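Local coordinates for protein methyl-accepting/DNA response regulator (Bacillus cereus, PDB 3D6W) that probably binds DNA through its LytTR domain, the part of a putative response regulator present here, and may act in phosphorelay signalling, at residues Gln47-Glu50 with Tyr51-Lys55; Ala100-Phe103 with Arg104-Gly108; Thr6-Thr10 with Asp11-Pro15. All coordinates share one frame; numbering follows the deposited sequence.

From the N terminus, contact 3 comes first: Thr6-Pro15 closes a tight loop between strands 4-8 and 13-17, making the N-terminal beta hairpin of this LytTR domain. Contact 1 follows within the short helix 46-52 and its exit, packed on the five-stranded sheet, and contact 2 lies in the last helix, 100-107, between that sheet and the three-stranded one. The three run in series along the chain, without nesting or crossing. Contacts 1 and 2 meet loosely, Glu50 OE2 being 4.2 Å from Tyr102 OH, whereas contacts 2 and 3 lie on opposite sides of the chain's centre, about 33 Å apart between centres. Neighbouring subunits nevertheless bring hairpin and last helix together.

Contact 1. Residues Gln47-Glu50 with Tyr51-Lys55; sequences QEFE and YLLPK
Phe49 and Leu53 are brought together one helical turn apart because both project CG beside their own backbone N (chi1 -86° and -67°), which swings the leucine branch back along the helix against the base of the phenyl ring. The setting is the C-terminal end of helix 46-52, a short helix of the LytTR fold laid against a beta sheet, and it illustrates how a helix can close with an i to i+4 apolar pair. Leu53 CD1 touches Phe49 CB at 3.8 Å, while Leu53 CG lies 3.8 Å from the ring atom CD1; the leucine meets the ring at a slant. Leu52 reaches the same ring atom from a different direction. A chi1 of 83° tucks its CG over the backbone, 4.1 Å from Phe49 CD1, and Leu52 CD2 passes beside Glu48 O. Phe49 and Leu53 are buried against Leu24 and Ile66 of the sheet, and His42 meets the phenylalanine ring edge-to-face.

The two glutamates find partners beyond the segment. Glu50 forms a salt bridge with Arg60, and Glu48 OE1 accepts a hydrogen bond from Ser45 N, just ahead of the helix.

Along the backbone the spacing of the bonds is mixed. Leu52 N donates to Glu48 O at 3.2 Å, in the carbonyl plane, and Tyr51 N makes weak bonds to Gln47 O and Glu48 O. Leu53 is the first residue to leave helical backbone angles, and the proline after it has no N-H to continue the pattern. The last regular turn is closed by Leu53 N, which reaches Phe49 O at 2.9 Å, while Leu53 CB and CG crowd that same oxygen at 3.3 Å each.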
loop_
_atom_site.group_PDB
_atom_site.type_symbol
_atom_site.label_atom_id
_atom_site.label_comp_id
_atom_site.label_asym_id
_atom_site.label_seq_id
_atom_site.Cartn_x
_atom_site.Cartn_y
_atom_site.Cartn_z
ATOM N N GLN A 47 19.160 16.630 -9.195
ATOM C CA GLN A 47 19.614 16.817 -7.831
ATOM C C GLN A 47 18.417 17.065 -6.894
ATOM O O GLN A 47 18.317 16.449 -5.822
ATOM C CB GLN A 47 20.668 17.927 -7.768
ATOM C CG GLN A 47 21.361 18.005 -6.390
ATOM C CD GLN A 47 22.196 19.278 -6.196
ATOM O OE1 GLN A 47 23.092 19.321 -5.358
ATOM N NE2 GLN A 47 21.877 20.317 -6.941
ATOM N N GLU A 48 17.511 17.952 -7.310
ATOM C CA GLU A 48 16.297 18.216 -6.550
ATOM C C GLU A 48 15.394 16.991 -6.435
ATOM O O GLU A 48 14.924 16.653 -5.344
ATOM C CB GLU A 48 15.538 19.393 -7.128
ATOM C CG GLU A 48 16.273 20.727 -6.793
ATOM C CD GLU A 48 15.925 21.945 -7.687
ATOM O OE1 GLU A 48 15.404 21.820 -8.828
ATOM O OE2 GLU A 48 16.237 23.052 -7.204
ATOM N N PHE A 49 15.162 16.311 -7.542
ATOM C CA PHE A 49 14.426 15.052 -7.496
ATOM C C PHE A 49 15.051 14.005 -6.570
ATOM O O PHE A 49 14.332 13.250 -5.948
ATOM C CB PHE A 49 14.231 14.466 -8.901
ATOM C CG PHE A 49 13.031 14.995 -9.613
ATOM C CD1 PHE A 49 11.767 14.665 -9.188
ATOM C CD2 PHE A 49 13.163 15.813 -10.712
ATOM C CE1 PHE A 49 10.637 15.149 -9.852
ATOM C CE2 PHE A 49 12.049 16.289 -11.376
ATOM C CZ PHE A 49 10.790 15.953 -10.946
ATOM N N GLU A 50 16.370 13.939 -6.469
ATOM C CA GLU A 50 16.975 12.984 -5.541
ATOM C C GLU A 50 16.570 13.222 -4.082
ATOM O O GLU A 50 16.493 12.298 -3.276
ATOM C CB GLU A 50 18.494 13.029 -5.619
ATOM C CG GLU A 50 19.084 12.249 -6.743
ATOM C CD GLU A 50 20.579 12.046 -6.543
ATOM O OE1 GLU A 50 21.326 12.889 -7.078
ATOM O OE2 GLU A 50 20.981 11.055 -5.848
ATOM N N TYR A 51 16.365 14.481 -3.739
ATOM C CA TYR A 51 15.906 14.840 -2.439
ATOM C C TYR A 51 14.438 14.406 -2.264
ATOM O O TYR A 51 14.062 13.873 -1.233
ATOM C CB TYR A 51 16.088 16.362 -2.207
ATOM C CG TYR A 51 15.357 16.852 -0.955
ATOM C CD1 TYR A 51 15.920 16.674 0.322
ATOM C CD2 TYR A 51 14.080 17.399 -1.043
ATOM C CE1 TYR A 51 15.248 17.064 1.476
ATOM C CE2 TYR A 51 13.394 17.788 0.100
ATOM C CZ TYR A 51 13.983 17.626 1.369
ATOM O OH TYR A 51 13.295 18.049 2.511
ATOM N N LEU A 52 13.610 14.613 -3.277
ATOM C CA LEU A 52 12.172 14.500 -3.069
ATOM C C LEU A 52 11.550 13.132 -3.350
ATOM O O LEU A 52 10.497 12.796 -2.813
ATOM C CB LEU A 52 11.446 15.622 -3.794
ATOM C CG LEU A 52 11.107 15.549 -5.246
ATOM C CD1 LEU A 52 9.723 14.881 -5.425
ATOM C CD2 LEU A 52 11.131 17.026 -5.818
ATOM N N LEU A 53 12.239 12.335 -4.146
ATOM C CA LEU A 53 11.758 11.043 -4.533
ATOM C C LEU A 53 12.138 10.058 -3.458
ATOM O O LEU A 53 13.214 10.191 -2.838
ATOM C CB LEU A 53 12.350 10.626 -5.882
ATOM C CG LEU A 53 11.936 11.406 -7.149
ATOM C CD1 LEU A 53 12.844 10.999 -8.281
ATOM C CD2 LEU A 53 10.464 11.191 -7.490
ATOM N N PRO A 54 11.244 9.085 -3.197
ATOM C CA PRO A 54 11.484 8.082 -2.144
ATOM C C PRO A 54 12.726 7.232 -2.395
ATOM O O PRO A 54 12.882 6.636 -3.452
ATOM C CB PRO A 54 10.207 7.224 -2.137
ATOM C CG PRO A 54 9.369 7.690 -3.253
ATOM C CD PRO A 54 9.934 8.931 -3.850
ATOM N N LYS A 55 13.607 7.187 -1.416
ATOM C CA LYS A 55 14.932 6.623 -1.602
ATOM C C LYS A 55 14.853 5.079 -1.658
ATOM O O LYS A 55 15.788 4.417 -2.117
ATOM C CB LYS A 55 15.898 7.184 -0.526
ATOM C CG LYS A 55 15.866 6.432 0.798
ATOM C CD LYS A 55 16.551 7.193 1.980
ATOM C CE LYS A 55 16.863 6.253 3.194
ATOM N NZ LYS A 55 15.743 5.274 3.330
#

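Contact 2. Residues Ala100-Phe103 with Arg104-Gly108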
loop_
_atom_site.group_PDB
_atom_site.type_symbol
_atom_site.label_atom_id
_atom_site.label_comp_id
_atom_site.label_asym_id
_atom_site.label_seq_id
_atom_site.Cartn_x
_atom_site.Cartn_y
_atom_site.Cartn_z
ATOM N N ALA A 100 28.432 3.173 -10.745
ATOM C CA ALA A 100 28.222 1.735 -10.713
ATOM C C ALA A 100 28.385 1.132 -9.299
ATOM O O ALA A 100 27.614 0.249 -8.933
ATOM C CB ALA A 100 29.114 1.035 -11.766
ATOM N N SER A 101 29.346 1.617 -8.489
ATOM C CA SER A 101 29.509 1.073 -7.106
ATOM C C SER A 101 28.406 1.446 -6.163
ATOM O O SER A 101 27.942 0.606 -5.400
ATOM C CB SER A 101 30.833 1.486 -6.459
ATOM O OG SER A 101 31.899 0.993 -7.264
ATOM N N TYR A 102 28.010 2.711 -6.216
ATOM C CA TYR A 102 26.897 3.238 -5.436
ATOM C C TYR A 102 25.662 2.467 -5.837
ATOM O O TYR A 102 24.960 1.950 -4.989
ATOM C CB TYR A 102 26.772 4.757 -5.682
ATOM C CG TYR A 102 25.542 5.453 -5.160
ATOM C CD1 TYR A 102 25.426 5.835 -3.835
ATOM C CD2 TYR A 102 24.496 5.778 -6.038
ATOM C CE1 TYR A 102 24.261 6.486 -3.391
ATOM C CE2 TYR A 102 23.354 6.427 -5.621
ATOM C CZ TYR A 102 23.236 6.794 -4.314
ATOM O OH TYR A 102 22.054 7.427 -3.949
ATOM N N PHE A 103 25.436 2.310 -7.139
ATOM C CA PHE A 103 24.255 1.588 -7.588
ATOM C C PHE A 103 24.213 0.168 -6.998
ATOM O O PHE A 103 23.238 -0.209 -6.397
ATOM C CB PHE A 103 24.185 1.566 -9.127
ATOM C CG PHE A 103 22.956 0.904 -9.678
ATOM C CD1 PHE A 103 21.751 1.610 -9.782
ATOM C CD2 PHE A 103 22.979 -0.417 -10.066
ATOM C CE1 PHE A 103 20.631 1.031 -10.298
ATOM C CE2 PHE A 103 21.864 -1.024 -10.576
ATOM C CZ PHE A 103 20.686 -0.300 -10.713
ATOM N N ARG A 104 25.258 -0.625 -7.175
ATOM C CA ARG A 104 25.205 -2.014 -6.722
ATOM C C ARG A 104 25.195 -2.164 -5.203
ATOM O O ARG A 104 24.592 -3.093 -4.671
ATOM C CB ARG A 104 26.331 -2.839 -7.348
ATOM C CG ARG A 104 27.666 -2.711 -6.681
ATOM C CD ARG A 104 28.745 -3.483 -7.403
ATOM N NE ARG A 104 28.369 -4.879 -7.567
ATOM C CZ ARG A 104 28.849 -5.713 -8.488
ATOM N NH1 ARG A 104 29.749 -5.328 -9.374
ATOM N NH2 ARG A 104 28.392 -6.947 -8.545
ATOM N N LYS A 105 25.855 -1.234 -4.509
ATOM C CA LYS A 105 25.849 -1.208 -3.041
ATOM C C LYS A 105 24.424 -0.997 -2.475
ATOM O O LYS A 105 23.981 -1.730 -1.597
ATOM C CB LYS A 105 26.812 -0.132 -2.499
ATOM C CG LYS A 105 28.195 -0.656 -2.086
ATOM C CD LYS A 105 29.245 0.513 -1.945
ATOM C CE LYS A 105 30.565 0.167 -1.133
ATOM N NZ LYS A 105 30.524 0.459 0.388
ATOM N N LEU A 106 23.733 0.008 -2.997
ATOM C CA LEU A 106 22.378 0.327 -2.603
ATOM C C LEU A 106 21.399 -0.773 -2.924
ATOM O O LEU A 106 20.413 -0.940 -2.211
ATOM C CB LEU A 106 21.909 1.657 -3.225
ATOM C CG LEU A 106 22.083 2.805 -2.229
ATOM C CD1 LEU A 106 23.499 2.806 -1.564
ATOM C CD2 LEU A 106 21.798 4.164 -2.822
ATOM N N LEU A 107 21.645 -1.498 -4.000
ATOM C CA LEU A 107 20.749 -2.565 -4.440
ATOM C C LEU A 107 21.172 -3.934 -3.882
ATOM O O LEU A 107 20.453 -4.914 -4.005
ATOM C CB LEU A 107 20.642 -2.579 -5.980
ATOM C CG LEU A 107 19.495 -1.731 -6.553
ATOM C CD1 LEU A 107 19.846 -0.254 -6.690
ATOM C CD2 LEU A 107 19.091 -2.243 -7.889
ATOM N N GLY A 108 22.351 -3.997 -3.285
ATOM C CA GLY A 108 22.789 -5.168 -2.558
ATOM C C GLY A 108 23.299 -6.350 -3.361
ATOM O O GLY A 108 23.069 -7.479 -2.917
#
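Arg104 opens the second half of helix 100-107 by folding its aliphatic stem over the preceding turn: CG sits between its own backbone N and carbonyl carbon (chi1 81°), 3.6 Å from Ser101 O and close to Ala100 O. Its backbone N donates to Ala100 O at 3.1 Å, and its NE hydrogen-bonds to Phe109 O, joining the arginine to the chain beyond the helix. At Lys105 the stem runs past Ser101 O, the acceptor for its backbone N.

Leu106 introduces the first of two aromatic-aliphatic pairs. Its CD2 lies over one face of the Tyr102 ring, tightly, 3.3 Å from CZ, while its backbone N bonds to Tyr102 O at 3.0 Å in a nearly straight line. Leu107 repeats the idea one residue on. Phe103 holds CG trans to its backbone N, presenting a ring face to Leu107 CD1, which makes a CH-pi contact 4.0 Å from the centroid and 16° off the normal; Leu107 CD2 reaches Phe103 CZ at 3.8 Å.

Gly108, with a positive phi of 78°, then ends the helix as the C-prime residue of a Schellman motif, in which Phe109 N turns back to Arg104 O and Gly108 N bonds weakly to Lys105 O.

At the helix end, Leu106 O and Leu107 O accept bonds from Lys2 and Thr6 of the second subunit. Tyr102, Leu106 and Phe103 all pack on Ile59 of strand 58-62; Phe103 also reaches Cys61 of that strand, Ile75 of strand 72-76 and Leu85 of strand 83-87, and Leu107 joins it on Ile75.

Contact 3. Residues Thr6-Thr10 with Asp11-Pro15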
loop_
_atom_site.group_PDB
_atom_site.type_symbol
_atom_site.label_atom_id
_atom_site.label_comp_id
_atom_site.label_asym_id
_atom_site.label_seq_id
_atom_site.Cartn_x
_atom_site.Cartn_y
_atom_site.Cartn_z
ATOM N N THR A 6 4.145 16.312 -11.559
ATOM C CA THR A 6 3.383 16.992 -12.613
ATOM C C THR A 6 4.311 17.182 -13.796
ATOM O O THR A 6 5.305 17.894 -13.705
ATOM C CB THR A 6 2.731 18.288 -12.125
ATOM O OG1 THR A 6 1.978 18.010 -10.926
ATOM C CG2 THR A 6 1.768 18.834 -13.168
ATOM N N LEU A 7 4.028 16.428 -14.860
ATOM C CA LEU A 7 4.728 16.561 -16.135
ATOM C C LEU A 7 4.042 17.636 -16.992
ATOM O O LEU A 7 2.819 17.712 -17.063
ATOM C CB LEU A 7 4.716 15.252 -16.930
ATOM C CG LEU A 7 4.935 13.874 -16.326
ATOM C CD1 LEU A 7 5.605 12.963 -17.320
ATOM C CD2 LEU A 7 5.736 13.936 -15.062
ATOM N N LYS A 8 4.841 18.439 -17.678
ATOM C CA LYS A 8 4.323 19.425 -18.633
ATOM C C LYS A 8 4.126 18.745 -19.967
ATOM O O LYS A 8 5.079 18.161 -20.498
ATOM C CB LYS A 8 5.316 20.574 -18.772
ATOM C CG LYS A 8 5.059 21.541 -19.898
ATOM C CD LYS A 8 5.825 22.819 -19.669
ATOM C CE LYS A 8 5.216 23.960 -20.473
ATOM N NZ LYS A 8 5.703 25.253 -19.947
ATOM N N THR A 9 2.879 18.768 -20.463
ATOM C CA THR A 9 2.568 18.386 -21.855
ATOM C C THR A 9 2.350 19.621 -22.725
ATOM O O THR A 9 2.425 20.754 -22.247
ATOM C CB THR A 9 1.346 17.479 -21.980
ATOM O OG1 THR A 9 0.514 17.654 -20.836
ATOM C CG2 THR A 9 1.780 15.992 -22.080
ATOM N N THR A 10 2.108 19.376 -24.015
ATOM C CA THR A 10 2.009 20.437 -25.028
ATOM C C THR A 10 0.962 21.517 -24.637
ATOM O O THR A 10 1.247 22.732 -24.663
ATOM C CB THR A 10 1.745 19.819 -26.455
ATOM O OG1 THR A 10 0.754 18.789 -26.366
ATOM C CG2 THR A 10 3.017 19.202 -27.015
ATOM N N ASP A 11 -0.212 21.057 -24.205
ATOM C CA ASP A 11 -1.328 21.959 -23.886
ATOM C C ASP A 11 -1.581 22.127 -22.368
ATOM O O ASP A 11 -1.940 23.238 -21.922
ATOM C CB ASP A 11 -2.606 21.500 -24.613
ATOM C CG ASP A 11 -2.825 19.992 -24.518
ATOM O OD1 ASP A 11 -1.854 19.272 -24.141
ATOM O OD2 ASP A 11 -3.959 19.543 -24.824
ATOM N N GLY A 12 -1.394 21.048 -21.585
ATOM C CA GLY A 12 -1.693 21.061 -20.131
ATOM C C GLY A 12 -0.624 20.360 -19.317
ATOM O O GLY A 12 0.465 20.115 -19.823
ATOM N N TRP A 13 -0.917 20.069 -18.053
ATOM C CA TRP A 13 0.007 19.300 -17.163
ATOM C C TRP A 13 -0.695 18.070 -16.602
ATOM O O TRP A 13 -1.897 18.103 -16.271
ATOM C CB TRP A 13 0.443 20.130 -15.961
ATOM C CG TRP A 13 1.324 21.277 -16.215
ATOM C CD1 TRP A 13 2.693 21.270 -16.259
ATOM C CD2 TRP A 13 0.918 22.636 -16.378
ATOM N NE1 TRP A 13 3.155 22.531 -16.461
ATOM C CE2 TRP A 13 2.087 23.395 -16.540
ATOM C CE3 TRP A 13 -0.324 23.282 -16.405
ATOM C CZ2 TRP A 13 2.053 24.771 -16.742
ATOM C CZ3 TRP A 13 -0.362 24.626 -16.611
ATOM C CH2 TRP A 13 0.819 25.367 -16.774
ATOM N N ILE A 14 0.068 17.004 -16.437
ATOM C CA ILE A 14 -0.498 15.727 -16.084
ATOM C C ILE A 14 0.156 15.248 -14.790
ATOM O O ILE A 14 1.360 14.989 -14.767
ATOM C CB ILE A 14 -0.369 14.748 -17.281
ATOM C CG1 ILE A 14 -1.085 15.387 -18.502
ATOM C CG2 ILE A 14 -0.909 13.353 -16.920
ATOM C CD1 ILE A 14 -1.512 14.454 -19.556
ATOM N N PRO A 15 -0.625 15.193 -13.682
ATOM C CA PRO A 15 -0.144 14.554 -12.455
ATOM C C PRO A 15 -0.003 13.046 -12.637
ATOM O O PRO A 15 -0.921 12.387 -13.103
ATOM C CB PRO A 15 -1.232 14.883 -11.409
ATOM C CG PRO A 15 -2.163 15.849 -12.045
ATOM C CD PRO A 15 -1.982 15.752 -13.515
HETATM O O HOH W 1 -2.145 18.301 -21.715
#
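Trp13 and Lys8 lie side by side and point the same way: the indole CD1 is 3.4 Å from Lys8 CA, and its NE1 is 3.7 Å from Lys8 CB, with the extended lysine chain continuing alongside. Thr6 crosses the base of the tryptophan at a slant. Its methyl CG2, trans to the backbone N, presses on Trp13 CB at 3.4 Å, whereas its hydroxyl is engaged by Leu107 O of the third subunit. Trp13 CG stands beside its backbone N (chi1 -68°), which brings one edge of the ring near Leu7 O.

Thr6, Lys8 and Trp13 share one face of a two-stranded antiparallel beta hairpin, strands 4-8 and 13-17, with Leu7 and Ile14 on the other. Leu7 and Ile14 form the hydrogen-bonded pair, and Ile14 N to Leu7 O measures 2.9 Å. Lys8 is also joined by backbone hydrogen bonds to Thr41 of strand 39-42. Leu7 turns to Leu38 of the same chain, while the Trp13 ring meets that of Phe109 of the third subunit with planes at about 40°.

At the turn, Gly12 O takes two bonds from Thr9. The backbone N approaches at 2.8 Å, nearly in line with the C=O bond, but OG1 at 2.7 Å comes from well above the carbonyl plane, 69° out of it. One water donates to both Thr9 OG1 and Asp11 OD1, the latter at 2.6 Å, and accepts a weak bond from Gly12 N.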